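Local coordinates for protein uricase (Arthrobacter globiformis, PDB 2YZC) that catalyses the oxidation of uric acid by molecular oxygen to 5-hydroxyisourate, releasing hydrogen peroxide, as a four-chain assembly, at residues I39-T45 and A109-W115; S46-F52 and W102-W108; S130-T134 and F199-Y203; S187-N193 and E239-M245. All blocks are in the same frame, centred on the assembly; numbering follows the deposited sequence.

Contact 1. Residues I39-T45 and A109-W115; sequences IQDLNVT and AAQQFFW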
# COMPACT_ATOMS: atom_id res chain seq x y z
N ILE A 39 4.31 14.94 22.51
CA ILE A 39 4.35 14.83 21.05
C ILE A 39 2.97 14.92 20.41
O ILE A 39 2.03 14.25 20.85
CB ILE A 39 4.97 13.46 20.61
CG1 ILE A 39 6.40 13.33 21.14
CG2 ILE A 39 4.94 13.34 19.09
CD1 ILE A 39 7.35 14.36 20.59
N GLN A 40 2.85 15.75 19.38
CA GLN A 40 1.60 15.87 18.63
C GLN A 40 2.05 15.59 17.19
O GLN A 40 2.97 16.23 16.68
CB GLN A 40 0.99 17.27 18.79
CG GLN A 40 0.34 17.46 20.16
CD GLN A 40 -0.12 18.88 20.40
OE1 GLN A 40 -1.32 19.17 20.45
NE2 GLN A 40 0.83 19.79 20.54
N ASP A 41 1.40 14.62 16.55
CA ASP A 41 1.78 14.19 15.20
C ASP A 41 0.56 14.28 14.28
O ASP A 41 -0.41 13.56 14.47
CB ASP A 41 2.28 12.74 15.30
CG ASP A 41 3.03 12.27 14.07
OD1 ASP A 41 2.98 12.96 13.02
OD2 ASP A 41 3.68 11.20 14.15
N LEU A 42 0.63 15.15 13.27
CA LEU A 42 -0.48 15.36 12.34
C LEU A 42 -0.12 15.30 10.85
O LEU A 42 1.02 15.54 10.46
CB LEU A 42 -1.12 16.73 12.59
CG LEU A 42 -1.68 17.11 13.96
CD1 LEU A 42 -2.14 18.57 13.94
CD2 LEU A 42 -2.83 16.18 14.32
N ASN A 43 -1.13 14.99 10.03
CA ASN A 43 -1.02 14.97 8.58
C ASN A 43 -2.10 15.97 8.19
O ASN A 43 -3.29 15.64 8.21
CB ASN A 43 -1.36 13.58 8.01
CG ASN A 43 -1.07 13.47 6.52
OD1 ASN A 43 -1.62 12.61 5.83
ND2 ASN A 43 -0.20 14.34 6.03
N VAL A 44 -1.69 17.19 7.84
CA VAL A 44 -2.62 18.28 7.54
C VAL A 44 -2.85 18.63 6.07
O VAL A 44 -1.93 18.66 5.26
CB VAL A 44 -2.15 19.58 8.26
CG1 VAL A 44 -3.17 20.69 8.10
CG2 VAL A 44 -1.89 19.27 9.74
N THR A 45 -4.11 18.92 5.75
CA THR A 45 -4.48 19.30 4.39
C THR A 45 -5.27 20.60 4.46
O THR A 45 -6.19 20.74 5.27
CB THR A 45 -5.34 18.21 3.72
OG1 THR A 45 -4.53 17.06 3.46
CG2 THR A 45 -5.93 18.73 2.41
N ALA A 109 -8.34 19.69 6.97
CA ALA A 109 -8.46 18.38 7.57
C ALA A 109 -7.14 17.87 8.12
O ALA A 109 -6.06 18.35 7.75
CB ALA A 109 -9.01 17.40 6.54
N ALA A 110 -7.23 16.89 9.00
CA ALA A 110 -6.04 16.32 9.59
C ALA A 110 -6.26 14.94 10.14
O ALA A 110 -7.36 14.58 10.55
CB ALA A 110 -5.51 17.23 10.70
N GLN A 111 -5.19 14.16 10.10
CA GLN A 111 -5.18 12.83 10.67
C GLN A 111 -4.26 13.05 11.86
O GLN A 111 -3.29 13.81 11.76
CB GLN A 111 -4.56 11.83 9.70
CG GLN A 111 -5.49 11.40 8.58
CD GLN A 111 -4.81 10.52 7.55
OE1 GLN A 111 -5.43 9.64 6.95
NE2 GLN A 111 -3.52 10.75 7.35
N GLN A 112 -4.59 12.44 12.99
CA GLN A 112 -3.77 12.56 14.19
C GLN A 112 -3.27 11.17 14.51
O GLN A 112 -4.05 10.22 14.58
CB GLN A 112 -4.59 13.09 15.37
CG GLN A 112 -3.77 13.31 16.64
CD GLN A 112 -4.62 13.81 17.80
OE1 GLN A 112 -5.56 14.57 17.61
NE2 GLN A 112 -4.27 13.39 19.01
N PHE A 113 -1.95 11.05 14.71
CA PHE A 113 -1.32 9.78 15.02
C PHE A 113 -0.94 9.74 16.49
O PHE A 113 -0.37 10.70 17.02
CB PHE A 113 -0.09 9.59 14.13
CG PHE A 113 -0.37 9.78 12.67
CD1 PHE A 113 0.18 10.85 11.98
CD2 PHE A 113 -1.22 8.91 12.00
CE1 PHE A 113 -0.11 11.06 10.63
CE2 PHE A 113 -1.52 9.11 10.65
CZ PHE A 113 -0.97 10.18 9.96
N PHE A 114 -1.26 8.63 17.14
CA PHE A 114 -0.98 8.50 18.56
C PHE A 114 0.36 7.87 18.90
O PHE A 114 0.86 7.00 18.19
CB PHE A 114 -2.10 7.70 19.24
CG PHE A 114 -3.45 8.35 19.12
CD1 PHE A 114 -4.41 7.84 18.25
CD2 PHE A 114 -3.75 9.49 19.86
CE1 PHE A 114 -5.65 8.46 18.11
CE2 PHE A 114 -4.99 10.12 19.73
CZ PHE A 114 -5.94 9.61 18.85
N TRP A 115 0.94 8.34 20.01
CA TRP A 115 2.21 7.87 20.51
C TRP A 115 2.09 7.55 22.00
O TRP A 115 1.36 8.21 22.73
CB TRP A 115 3.30 8.93 20.34
CG TRP A 115 3.70 9.20 18.91
CD1 TRP A 115 3.08 10.04 18.03
CD2 TRP A 115 4.82 8.63 18.22
NE1 TRP A 115 3.75 10.02 16.82
CE2 TRP A 115 4.82 9.17 16.91
CE3 TRP A 115 5.82 7.72 18.57
CZ2 TRP A 115 5.78 8.83 15.96
CZ3 TRP A 115 6.78 7.37 17.62
CH2 TRP A 115 6.75 7.93 16.33
O HOH W 1 -0.51 13.04 18.19

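Contact 2. Residues S46-F52 and W102-W108; sequences SQLRGDF and WVTGGRW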
# COMPACT_ATOMS: atom_id res chain seq x y z
N SER A 46 -4.90 21.55 3.60
CA SER A 46 -5.55 22.86 3.55
C SER A 46 -6.02 23.17 2.13
O SER A 46 -5.25 23.07 1.18
CB SER A 46 -4.56 23.94 4.00
OG SER A 46 -5.03 25.25 3.72
N GLN A 47 -7.29 23.54 1.99
CA GLN A 47 -7.83 23.91 0.68
C GLN A 47 -8.77 25.10 0.80
O GLN A 47 -9.62 25.16 1.69
CB GLN A 47 -8.54 22.73 0.02
CG GLN A 47 -7.56 21.69 -0.53
CD GLN A 47 -8.26 20.55 -1.22
OE1 GLN A 47 -8.10 20.34 -2.42
NE2 GLN A 47 -9.05 19.80 -0.46
N LEU A 48 -8.60 26.05 -0.10
CA LEU A 48 -9.39 27.27 -0.09
C LEU A 48 -10.51 27.27 -1.12
O LEU A 48 -10.42 26.62 -2.15
CB LEU A 48 -8.49 28.47 -0.33
CG LEU A 48 -7.22 28.54 0.53
CD1 LEU A 48 -6.45 29.82 0.20
CD2 LEU A 48 -7.59 28.50 2.00
N ARG A 49 -11.55 28.04 -0.81
CA ARG A 49 -12.70 28.19 -1.69
C ARG A 49 -12.99 29.68 -1.78
O ARG A 49 -12.81 30.42 -0.80
CB ARG A 49 -13.91 27.46 -1.12
CG ARG A 49 -13.76 25.95 -1.12
CD ARG A 49 -14.83 25.30 -0.28
NE ARG A 49 -14.69 23.85 -0.22
CZ ARG A 49 -15.40 23.06 0.57
NH1 ARG A 49 -16.31 23.57 1.38
NH2 ARG A 49 -15.20 21.74 0.54
N GLY A 50 -13.43 30.12 -2.95
CA GLY A 50 -13.73 31.53 -3.13
C GLY A 50 -13.80 31.86 -4.60
O GLY A 50 -14.19 31.03 -5.42
N ASP A 51 -13.41 33.09 -4.95
CA ASP A 51 -13.43 33.51 -6.34
C ASP A 51 -12.11 33.21 -7.03
O ASP A 51 -11.16 33.99 -6.96
CB ASP A 51 -13.74 35.01 -6.43
CG ASP A 51 -13.54 35.54 -7.83
OD1 ASP A 51 -13.77 34.78 -8.79
OD2 ASP A 51 -13.18 36.73 -7.96
N PHE A 52 -12.07 32.07 -7.71
CA PHE A 52 -10.87 31.63 -8.43
C PHE A 52 -11.17 31.45 -9.91
O PHE A 52 -10.51 30.67 -10.60
CB PHE A 52 -10.35 30.33 -7.82
CG PHE A 52 -9.95 30.47 -6.38
CD1 PHE A 52 -10.59 29.74 -5.38
CD2 PHE A 52 -8.94 31.36 -6.01
CE1 PHE A 52 -10.24 29.90 -4.04
CE2 PHE A 52 -8.59 31.52 -4.67
CZ PHE A 52 -9.24 30.79 -3.69
N TRP A 102 -11.28 37.52 -1.18
CA TRP A 102 -11.82 36.61 -2.19
C TRP A 102 -11.94 35.17 -1.69
O TRP A 102 -12.56 34.33 -2.35
CB TRP A 102 -10.98 36.67 -3.47
CG TRP A 102 -9.55 36.31 -3.27
CD1 TRP A 102 -9.00 35.06 -3.26
CD2 TRP A 102 -8.47 37.22 -3.02
NE1 TRP A 102 -7.65 35.13 -3.02
CE2 TRP A 102 -7.30 36.45 -2.87
CE3 TRP A 102 -8.38 38.62 -2.91
CZ2 TRP A 102 -6.05 37.02 -2.62
CZ3 TRP A 102 -7.13 39.19 -2.65
CH2 TRP A 102 -5.98 38.39 -2.51
N VAL A 103 -11.34 34.88 -0.54
CA VAL A 103 -11.42 33.54 0.06
C VAL A 103 -12.63 33.57 0.99
O VAL A 103 -12.60 34.19 2.05
CB VAL A 103 -10.15 33.20 0.86
CG1 VAL A 103 -10.34 31.90 1.63
CG2 VAL A 103 -8.97 33.09 -0.09
N THR A 104 -13.70 32.88 0.58
CA THR A 104 -14.94 32.86 1.34
C THR A 104 -15.11 31.66 2.26
O THR A 104 -16.01 31.63 3.10
CB THR A 104 -16.15 32.90 0.38
OG1 THR A 104 -16.06 31.81 -0.55
CG2 THR A 104 -16.17 34.20 -0.39
N GLY A 105 -14.23 30.68 2.12
CA GLY A 105 -14.32 29.50 2.96
C GLY A 105 -13.24 28.51 2.61
O GLY A 105 -12.23 28.88 2.01
N GLY A 106 -13.44 27.25 2.97
CA GLY A 106 -12.44 26.25 2.66
C GLY A 106 -12.67 24.96 3.43
O GLY A 106 -13.70 24.79 4.08
N ARG A 107 -11.70 24.06 3.33
CA ARG A 107 -11.79 22.78 4.01
C ARG A 107 -10.40 22.45 4.55
O ARG A 107 -9.42 22.39 3.80
CB ARG A 107 -12.23 21.70 3.01
CG ARG A 107 -12.43 20.31 3.62
CD ARG A 107 -12.72 19.29 2.53
NE ARG A 107 -12.87 17.93 3.06
CZ ARG A 107 -14.00 17.43 3.56
NH1 ARG A 107 -15.11 18.16 3.60
NH2 ARG A 107 -14.02 16.18 4.02
N TRP A 108 -10.31 22.28 5.86
CA TRP A 108 -9.04 21.95 6.50
C TRP A 108 -9.25 20.63 7.21
O TRP A 108 -10.22 20.45 7.95
CB TRP A 108 -8.65 23.06 7.47
CG TRP A 108 -8.37 24.35 6.75
CD1 TRP A 108 -7.18 24.76 6.22
CD2 TRP A 108 -9.34 25.33 6.36
NE1 TRP A 108 -7.35 25.94 5.52
CE2 TRP A 108 -8.66 26.31 5.60
CE3 TRP A 108 -10.72 25.48 6.59
CZ2 TRP A 108 -9.32 27.42 5.05
CZ3 TRP A 108 -11.36 26.59 6.04
CH2 TRP A 108 -10.66 27.54 5.28

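Contact 3. Residues S130-T134 and F199-Y203; sequences SEVRT and FDAVY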
# COMPACT_ATOMS: atom_id res chain seq x y z
N SER A 130 -2.90 1.35 16.27
CA SER A 130 -4.19 0.67 16.29
C SER A 130 -5.40 1.47 15.84
O SER A 130 -6.47 0.91 15.62
CB SER A 130 -4.43 0.07 17.67
OG SER A 130 -3.37 -0.82 17.97
N GLU A 131 -5.23 2.78 15.68
CA GLU A 131 -6.31 3.64 15.22
C GLU A 131 -5.73 4.99 14.81
O GLU A 131 -4.65 5.36 15.25
CB GLU A 131 -7.35 3.86 16.32
CG GLU A 131 -6.85 4.72 17.46
CD GLU A 131 -7.79 4.71 18.65
OE1 GLU A 131 -8.05 3.61 19.19
OE2 GLU A 131 -8.26 5.80 19.04
N VAL A 132 -6.47 5.70 13.97
CA VAL A 132 -6.07 7.02 13.51
C VAL A 132 -7.28 7.92 13.73
O VAL A 132 -8.41 7.54 13.39
CB VAL A 132 -5.70 7.03 12.02
CG1 VAL A 132 -5.45 8.45 11.55
CG2 VAL A 132 -4.45 6.17 11.78
N ARG A 133 -7.04 9.08 14.31
CA ARG A 133 -8.09 10.05 14.58
C ARG A 133 -8.12 11.08 13.46
O ARG A 133 -7.07 11.50 12.96
CB ARG A 133 -7.83 10.72 15.93
CG ARG A 133 -8.72 11.92 16.26
CD ARG A 133 -8.43 12.40 17.68
NE ARG A 133 -9.10 13.66 17.98
CZ ARG A 133 -9.01 14.29 19.15
NH1 ARG A 133 -8.28 13.76 20.13
NH2 ARG A 133 -9.63 15.45 19.33
N THR A 134 -9.33 11.49 13.06
CA THR A 134 -9.46 12.46 11.99
C THR A 134 -10.33 13.64 12.40
O THR A 134 -11.15 13.55 13.31
CB THR A 134 -10.10 11.82 10.73
OG1 THR A 134 -11.46 11.45 11.01
CG2 THR A 134 -9.32 10.58 10.31
N PHE A 199 -13.01 18.57 22.59
CA PHE A 199 -12.65 17.63 21.53
C PHE A 199 -11.97 16.33 21.95
O PHE A 199 -12.38 15.26 21.50
CB PHE A 199 -11.84 18.36 20.47
CG PHE A 199 -12.60 19.47 19.80
CD1 PHE A 199 -13.68 19.19 18.98
CD2 PHE A 199 -12.24 20.80 20.00
CE1 PHE A 199 -14.41 20.21 18.37
CE2 PHE A 199 -12.96 21.83 19.39
CZ PHE A 199 -14.04 21.54 18.58
N ASP A 200 -10.95 16.40 22.80
CA ASP A 200 -10.27 15.19 23.24
C ASP A 200 -11.19 14.30 24.09
O ASP A 200 -11.21 13.08 23.92
CB ASP A 200 -9.02 15.52 24.06
CG ASP A 200 -7.88 16.03 23.19
OD1 ASP A 200 -7.97 15.96 21.95
OD2 ASP A 200 -6.87 16.51 23.77
N ALA A 201 -11.94 14.90 25.01
CA ALA A 201 -12.82 14.13 25.88
C ALA A 201 -13.94 13.45 25.09
O ALA A 201 -14.28 12.29 25.36
CB ALA A 201 -13.41 15.03 26.97
N VAL A 202 -14.51 14.16 24.13
CA VAL A 202 -15.59 13.57 23.33
C VAL A 202 -15.04 12.46 22.44
O VAL A 202 -15.66 11.40 22.30
CB VAL A 202 -16.31 14.63 22.48
CG1 VAL A 202 -17.34 13.98 21.57
CG2 VAL A 202 -16.99 15.63 23.41
N TYR A 203 -13.88 12.67 21.83
CA TYR A 203 -13.31 11.62 20.98
C TYR A 203 -13.12 10.35 21.81
O TYR A 203 -13.49 9.26 21.37
CB TYR A 203 -11.97 12.05 20.38
CG TYR A 203 -11.24 10.93 19.67
CD1 TYR A 203 -10.33 10.11 20.35
CD2 TYR A 203 -11.46 10.68 18.32
CE1 TYR A 203 -9.67 9.07 19.70
CE2 TYR A 203 -10.81 9.64 17.66
CZ TYR A 203 -9.91 8.84 18.35
OH TYR A 203 -9.25 7.83 17.69

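Contact 4. Residues S187-N193 and E239-M245; sequences SARWRYN and EIDEIKM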
# COMPACT_ATOMS: atom_id res chain seq x y z
N SER A 187 -14.83 2.58 10.99
CA SER A 187 -14.62 3.85 10.32
C SER A 187 -15.88 4.63 10.66
O SER A 187 -16.97 4.27 10.21
CB SER A 187 -14.53 3.69 8.80
OG SER A 187 -13.25 3.24 8.39
N ALA A 188 -15.74 5.65 11.49
CA ALA A 188 -16.90 6.44 11.89
C ALA A 188 -16.56 7.92 11.85
O ALA A 188 -15.43 8.31 12.13
CB ALA A 188 -17.34 6.04 13.29
N ARG A 189 -17.55 8.72 11.50
CA ARG A 189 -17.37 10.16 11.45
C ARG A 189 -18.64 10.81 11.99
O ARG A 189 -19.75 10.43 11.62
CB ARG A 189 -17.09 10.60 10.01
CG ARG A 189 -15.64 10.37 9.62
CD ARG A 189 -15.42 10.42 8.13
NE ARG A 189 -13.99 10.32 7.80
CZ ARG A 189 -13.18 9.36 8.21
NH1 ARG A 189 -13.63 8.38 8.99
NH2 ARG A 189 -11.90 9.36 7.84
N TRP A 190 -18.46 11.76 12.90
CA TRP A 190 -19.59 12.44 13.51
C TRP A 190 -19.46 13.96 13.40
O TRP A 190 -18.37 14.53 13.52
CB TRP A 190 -19.73 11.99 14.98
CG TRP A 190 -18.49 12.15 15.82
CD1 TRP A 190 -18.19 13.21 16.63
CD2 TRP A 190 -17.41 11.22 15.95
NE1 TRP A 190 -16.99 12.99 17.26
CE2 TRP A 190 -16.48 11.78 16.86
CE3 TRP A 190 -17.13 9.97 15.39
CZ2 TRP A 190 -15.30 11.13 17.23
CZ3 TRP A 190 -15.94 9.32 15.76
CH2 TRP A 190 -15.05 9.91 16.67
N ARG A 191 -20.60 14.60 13.13
CA ARG A 191 -20.64 16.05 12.97
C ARG A 191 -21.13 16.76 14.22
O ARG A 191 -22.19 16.43 14.75
CB ARG A 191 -21.54 16.41 11.79
CG ARG A 191 -21.67 17.91 11.54
CD ARG A 191 -22.44 18.20 10.25
NE ARG A 191 -23.86 17.86 10.36
CZ ARG A 191 -24.76 18.59 11.02
NH1 ARG A 191 -24.38 19.70 11.64
NH2 ARG A 191 -26.03 18.22 11.06
N TYR A 192 -20.36 17.74 14.68
CA TYR A 192 -20.73 18.50 15.86
C TYR A 192 -21.67 19.62 15.44
O TYR A 192 -21.54 20.17 14.35
CB TYR A 192 -19.48 19.10 16.52
CG TYR A 192 -18.54 18.06 17.09
CD1 TYR A 192 -18.97 17.18 18.09
CD2 TYR A 192 -17.22 17.97 16.66
CE1 TYR A 192 -18.11 16.24 18.64
CE2 TYR A 192 -16.34 17.03 17.21
CZ TYR A 192 -16.79 16.17 18.20
OH TYR A 192 -15.94 15.25 18.76
N ASN A 193 -22.62 19.97 16.30
CA ASN A 193 -23.55 21.05 15.98
C ASN A 193 -23.08 22.36 16.60
O ASN A 193 -23.78 23.37 16.56
CB ASN A 193 -24.97 20.70 16.46
CG ASN A 193 -25.01 20.20 17.89
OD1 ASN A 193 -25.74 19.26 18.21
ND2 ASN A 193 -24.24 20.83 18.77
N GLU A 239 -23.88 17.47 21.69
CA GLU A 239 -23.17 18.26 20.69
C GLU A 239 -23.03 17.56 19.34
O GLU A 239 -22.52 18.15 18.39
CB GLU A 239 -21.78 18.66 21.20
CG GLU A 239 -21.02 17.57 21.93
CD GLU A 239 -21.50 17.39 23.36
OE1 GLU A 239 -21.43 18.37 24.13
OE2 GLU A 239 -21.95 16.27 23.70
N ILE A 240 -23.46 16.31 19.26
CA ILE A 240 -23.37 15.57 18.00
C ILE A 240 -24.74 15.47 17.32
O ILE A 240 -25.71 15.02 17.93
CB ILE A 240 -22.80 14.15 18.22
CG1 ILE A 240 -21.37 14.24 18.78
CG2 ILE A 240 -22.83 13.37 16.91
CD1 ILE A 240 -20.70 12.89 19.06
N ASP A 241 -24.81 15.89 16.06
CA ASP A 241 -26.07 15.83 15.32
C ASP A 241 -26.24 14.55 14.52
O ASP A 241 -27.36 14.12 14.25
CB ASP A 241 -26.20 17.02 14.38
CG ASP A 241 -27.04 18.13 14.96
OD1 ASP A 241 -27.47 18.00 16.12
OD2 ASP A 241 -27.27 19.13 14.25
N GLU A 242 -25.13 13.94 14.13
CA GLU A 242 -25.19 12.72 13.35
C GLU A 242 -23.85 12.02 13.29
O GLU A 242 -22.80 12.63 13.46
CB GLU A 242 -25.65 13.03 11.92
CG GLU A 242 -24.82 14.13 11.26
CD GLU A 242 -25.22 14.37 9.82
OE1 GLU A 242 -24.85 15.43 9.27
OE2 GLU A 242 -25.88 13.48 9.23
N ILE A 243 -23.91 10.72 13.07
CA ILE A 243 -22.69 9.93 12.96
C ILE A 243 -22.90 9.00 11.78
O ILE A 243 -23.97 8.42 11.61
CB ILE A 243 -22.42 9.13 14.25
CG1 ILE A 243 -21.15 8.29 14.08
CG2 ILE A 243 -23.61 8.24 14.59
CD1 ILE A 243 -20.69 7.60 15.34
N LYS A 244 -21.87 8.89 10.95
CA LYS A 244 -21.92 8.02 9.79
C LYS A 244 -20.87 6.95 9.97
O LYS A 244 -19.77 7.23 10.43
CB LYS A 244 -21.62 8.81 8.52
CG LYS A 244 -22.67 9.85 8.16
CD LYS A 244 -22.38 10.45 6.80
CE LYS A 244 -23.58 11.26 6.31
NZ LYS A 244 -23.37 11.71 4.91
N MET A 245 -21.22 5.73 9.61
CA MET A 245 -20.28 4.63 9.72
C MET A 245 -20.22 3.82 8.44
O MET A 245 -21.21 3.70 7.71
CB MET A 245 -20.66 3.72 10.89
CG MET A 245 -20.49 4.38 12.24
SD MET A 245 -21.25 3.41 13.56
CE MET A 245 -22.85 4.17 13.60
O HOH W 2 -28.52 19.96 12.11

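Contact 1. Residues I39-T45 and A109-W115
Trp115 and Asp41 meet edge to edge: the indole NE1 gives its hydrogen to Asp41 OD2 at 2.9 Å, exactly in the ring plane and on the oxygen's anti lone pair, with carboxylate and indole only 19° from coplanar. With CG anti to the backbone N (chi1 -165°), Asp41 carries its carboxylate to that edge. An acid fits because its other oxygen, OD1, makes a salt bridge to Arg26 on strand 13-31 and sits at the edge of the Phe113 ring, 3.7 Å from CD1. The CG2 methyl of Ile39 lies over one indole face, a CH-pi contact, 3.9 Å from Trp115 CD1.

These are two neighbouring antiparallel strands of a tunnelling-fold (T-fold) sheet. Asn43 and Gln111, then Thr45 and Ala109, are hydrogen-bonded pairs, with Asn43 N to Gln111 O at 3.0 Å. Nearer Trp115, a water takes a hydrogen from Asp41 N and gives one to Phe113 O, 2.6 Å from the water oxygen.

On the opposite face, Leu42 CD2 rests 3.7 Å from Gln112 CB, and helix 85-99 covers Leu42 and Ala110. Thr85 holds Gln112 OE1, while Leu156 of a second subunit packs on Trp115.

Contact 2. Residues S46-F52 and W102-W108
A classic beta bulge marks this end of the antiparallel strand pair 38-50 and 103-117 in the T-fold sheet: Thr104 and Gly105 both face Arg49, whose carbonyl O accepts from Thr104 N at 3.0 Å and, less directly, from Gly105 N at 3.3 Å. Thr104 has nearly helical backbone angles (phi -96°, psi -11°), which make room for the extra residue. Beyond it Asp51 N bonds Trp102 O, just before the helix that follows Phe52. Glycine is needed at two places: a CB on Gly106 would stand 2.5 Å from Gln47 O, and one on Gly50 would strike Trp102 O.

Leu48 and Trp108 share the face covered by helix 85-99. Trp108 CG lies anti to its carbonyl carbon (chi1 -65°), which brings the indole alongside Ser46 and Leu48. Ser46 CB lies 3.5 Å from Trp108 CD1, at the pyrrole end of the indole, while Leu48 CD2 reaches CZ2 at its benzo end, and Gln47 O lies over one face near the rim. Ser46 OG is held by Gln70. A serine in place of Trp108 would probably leave Leu48 CD2 without its aromatic neighbour and open a gap under Leu89 and Thr97 of the helix.

On the other face, Arg49 and Arg107 run side by side in the same direction, and their like charges are gathered by one anion, Glu138 OE1, which bridges to both; Gln19 holds Arg49 NE. Arg107 CB lies over one face of the Arg49 guanidinium, 3.9 Å from NH2.

Contact 3. Residues S130-T134 and F199-Y203
Tyr203 OH donates to Glu131 OE2 across 2.6 Å, a short bond that meets the oxygen on its anti side, 31° out of the carboxylate plane. The second oxygen, OE1, has its own mate in Arg207 NE, a turn further along the helix, so both oxygens of the buried carboxylate are engaged, and Arg207 probably balances its charge.

Arg133 lies against one face of the ring. Its chain is fully extended from CB onward, and that length carries it along the face of Tyr203: CD stands over the ring centre at 3.6 Å, and the guanidinium lies flat at 10° to the ring plane, shifted past the rim toward Tyr203 CB. With a leucine at Tyr203, Glu131 OE2 would probably lose its hydroxyl donor and the guanidinium the flat surface that, with its salt bridges, holds its orientation.

The contact docks the start of helix 199-216 on strand 131-140 of the T-fold's antiparallel sheet, a helix-on-sheet packing. Asp200, in the helix's first turn where an acid is probably favoured by the partial positive charge of the helix start, receives Arg133 NH1 at OD1 (2.9 Å) and, weakly, NH2 at 3.1 Å. The two groups stand almost perpendicular; Asp200 OD1 lies near the guanidinium plane, but NH1 approaches it from above the carboxylate plane. Glu86 OE1 forms a further salt bridge with Arg133 NH2.

Contact 4. Residues S187-N193 and E239-M245
Arg191 folds back over the neighbouring strand, bent at chi3 (70°), and brings its guanidinium to two acids, Asp241 and Glu242. NE points straight at Glu242 OE1, 2.8 Å away and on its anti lone pair; the oxygen lies in the guanidinium plane while the carboxylate is turned 82° to it. Asp241 comes differently: its CB lies over the guanidinium face, and OD2 forms a longer salt bridge to NH2 at 3.5 Å, reinforced by a water that accepts from NH2 and donates to OD2 at 2.6 Å. An arginine suits the place because one flat cation can serve both acids at once. Trp295 NE1 gives Glu242 OE1 a second donor.

The backbones explain how two acids come to share one partner. Strands 182-192 and 240-254 are antiparallel neighbours in the T-fold sheet, and their register slips by one residue here: Arg191 N bonds Glu242 O, while its carbonyl O accepts from Asp241 N at 3.0 Å.

The opposite face is largely apolar. Tyr192 CE1 lies at the edge of the Trp190 indole, in its plane, and the indole NE1 bonds Tyr192 OH at 2.9 Å, so a polar N-H buried among greasy groups is satisfied. Ile240 fits against both rings: CD1 touches Trp190 CD1 at 3.5 Å, and CG1 reaches Tyr192 CE1. Small Ala188 packs against Met245, whose CG lies 3.7 Å from its CB. Helices 199-216 and 222-236 cover this side, with Val206 against Trp190 and Ile240, and Met226 against Met245.

In the fold
Contacts 1 and 2 are successive lengths of one strand pair, their centres 22 Å apart, joined where Thr45 meets Trp108. Contact 3 follows on the next strand: Gln112 N is probably hydrogen-bonded to Arg133 O at 2.7 Å. It leads on to contact 4, where Val202 CG1 packs 3.4 Å from Tyr192 OH and Tyr203 lies against Trp190. Bound allantoate lies some way off each strand pair. Contact 2 comes nearest, the Gln47 side chain being about 9 Å from a ligand and that of Ser46 about 5 Å from that of Lys22, a charge-relay residue; the side chains of Thr45 and Met245 are about 11 Å and 13 Å from a bound allantoate. Contact 3 lies away from these sites.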